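Local coordinates for protein PfkB (Polaromonas sp. JS666, PDB 4DU5) that is a PfkB-family carbohydrate kinase that probably transfers a phosphate group from ATP to a sugar or related small molecule, at residues Ser138-Gly141 with Val142-Asp146. Numbering follows the deposited sequence.
Sequences SHMG and VADID
Two hydrogen bonds tie Gly-141 to Asp-144, one through the side chain and one along the backbone. In the first, the amide N of Gly-141 gives its hydrogen to OD1 of Asp-144 at 3.0 Å, reaching the oxygen from above the carboxylate plane. The aspartate can fold back this way because its CG lies beside its own backbone N (chi1 -80°), the carboxylate thus swinging toward the glycine. In the second, N of Asp-144 returns a bond of 2.8 Å to O of Gly-141, closing a type I beta turn over residues 141-144; N of Ile-145 then bonds to O of Val-142 at 3.2 Å and adds an overlapping turn over residues 142-145. Beside the polar pair, CB of Met-140, a selenomethionine, lies 3.9 Å from OD1 of Asp-144. The other carboxylate oxygen, OD2 of Asp-144, forms a salt bridge with Arg-80 on strand 75-81, while Val-142 and Ile-145 rest on helix 169-182. Replacing Asp-144 by alanine removes both oxygens, which is likely to leave the Gly-141 amide without this acceptor and Arg-80 without this countercharge. One carboxylate therefore pins this surface turn, on the way from strand 128-131 to helix 147-150, to the large mixed sheet.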
ATOM      1  N   SER A 138       6.788  -0.366  12.842  1.00 36.21           N
ATOM      2  CA  SER A 138       6.602  -1.557  13.687  1.00 37.60           C
ATOM      3  C   SER A 138       7.935  -2.148  14.122  1.00 39.13           C
ATOM      4  O   SER A 138       8.010  -2.879  15.104  1.00 39.84           O
ATOM      5  CB  SER A 138       5.672  -2.616  13.075  1.00 36.90           C
ATOM      6  OG  SER A 138       6.291  -3.375  12.066  1.00 36.28           O
ATOM      7  N   HIS A 139       8.998  -1.794  13.412  1.00 40.82           N
ATOM      8  CA  HIS A 139      10.319  -2.289  13.743  1.00 42.73           C
ATOM      9  C   HIS A 139      11.007  -1.589  14.917  1.00 43.68           C
ATOM     10  O   HIS A 139      12.089  -2.003  15.307  1.00 44.15           O
ATOM     11  CB  HIS A 139      11.214  -2.292  12.499  1.00 43.13           C
ATOM     12  CG  HIS A 139      10.853  -3.361  11.523  1.00 44.79           C
ATOM     13  ND1 HIS A 139      11.400  -4.625  11.572  1.00 46.96           N
ATOM     14  CD2 HIS A 139       9.959  -3.374  10.509  1.00 46.62           C
ATOM     15  CE1 HIS A 139      10.868  -5.367  10.617  1.00 48.81           C
ATOM     16  NE2 HIS A 139       9.990  -4.632   9.958  1.00 48.91           N
HETATM   17  N   MSE A 140      10.401  -0.554  15.491  1.00 44.94           N
HETATM   18  CA  MSE A 140      11.047   0.165  16.606  1.00 46.79           C
HETATM   19  C   MSE A 140      11.143  -0.680  17.872  1.00 46.44           C
HETATM   20  O   MSE A 140      10.282  -1.529  18.127  1.00 46.57           O
HETATM   21  CB  MSE A 140      10.317   1.464  16.929  1.00 47.63           C
HETATM   22  CG  MSE A 140      10.108   2.336  15.737  1.00 52.90           C
HETATM   23 SE   MSE A 140       8.859   3.814  16.048  1.00 68.18          SE
HETATM   24  CE  MSE A 140      10.033   4.978  17.139  1.00 61.48           C
ATOM     25  N   GLY A 141      12.195  -0.448  18.647  1.00 45.96           N
ATOM     26  CA  GLY A 141      12.406  -1.148  19.905  1.00 46.34           C
ATOM     27  C   GLY A 141      13.253  -0.278  20.805  1.00 46.83           C
ATOM     28  O   GLY A 141      13.586   0.839  20.441  1.00 46.97           O
ATOM     29  N   VAL A 142      13.628  -0.784  21.973  1.00 47.48           N
ATOM     30  CA  VAL A 142      14.439  -0.001  22.922  1.00 48.50           C
ATOM     31  C   VAL A 142      15.701   0.658  22.310  1.00 49.11           C
ATOM     32  O   VAL A 142      16.114   1.757  22.727  1.00 49.45           O
ATOM     33  CB  VAL A 142      14.808  -0.842  24.163  1.00 48.69           C
ATOM     34  CG1 VAL A 142      13.525  -1.382  24.835  1.00 48.87           C
ATOM     35  CG2 VAL A 142      15.757  -1.986  23.788  1.00 49.12           C
ATOM     36  N   ALA A 143      16.282  -0.009  21.308  1.00 49.50           N
ATOM     37  CA  ALA A 143      17.488   0.466  20.623  1.00 49.60           C
ATOM     38  C   ALA A 143      17.253   1.807  19.918  1.00 49.35           C
ATOM     39  O   ALA A 143      18.205   2.549  19.632  1.00 49.15           O
ATOM     40  CB  ALA A 143      17.999  -0.608  19.625  1.00 49.68           C
ATOM     41  N   ASP A 144      15.977   2.107  19.662  1.00 48.93           N
ATOM     42  CA  ASP A 144      15.567   3.306  18.925  1.00 48.54           C
ATOM     43  C   ASP A 144      15.555   4.566  19.790  1.00 47.90           C
ATOM     44  O   ASP A 144      15.791   5.659  19.301  1.00 47.55           O
ATOM     45  CB  ASP A 144      14.191   3.092  18.265  1.00 48.59           C
ATOM     46  CG  ASP A 144      14.284   2.295  16.963  1.00 49.07           C
ATOM     47  OD1 ASP A 144      14.237   1.040  16.996  1.00 48.67           O
ATOM     48  OD2 ASP A 144      14.403   2.940  15.899  1.00 49.49           O
ATOM     49  N   ILE A 145      15.277   4.385  21.079  1.00 47.29           N
ATOM     50  CA  ILE A 145      15.186   5.465  22.055  1.00 46.24           C
ATOM     51  C   ILE A 145      16.537   6.195  22.228  1.00 45.81           C
ATOM     52  O   ILE A 145      17.546   5.565  22.548  1.00 45.62           O
ATOM     53  CB  ILE A 145      14.764   4.880  23.436  1.00 46.25           C
ATOM     54  CG1 ILE A 145      13.582   3.934  23.301  1.00 45.62           C
ATOM     55  CG2 ILE A 145      14.447   5.983  24.449  1.00 46.19           C
ATOM     56  CD1 ILE A 145      13.453   3.012  24.487  1.00 47.05           C
ATOM     57  N   ASP A 146      16.549   7.508  22.007  1.00 45.03           N
ATOM     58  CA  ASP A 146      17.721   8.338  22.316  1.00 44.42           C
ATOM     59  C   ASP A 146      17.525   9.030  23.665  1.00 44.29           C
ATOM     60  O   ASP A 146      16.844  10.068  23.762  1.00 44.31           O
ATOM     61  CB  ASP A 146      17.977   9.376  21.219  1.00 43.93           C
ATOM     62  CG  ASP A 146      19.054  10.397  21.603  1.00 44.06           C
ATOM     63  OD1 ASP A 146      19.735  10.238  22.643  1.00 44.27           O
ATOM     64  OD2 ASP A 146      19.225  11.385  20.861  1.00 44.50           O
TER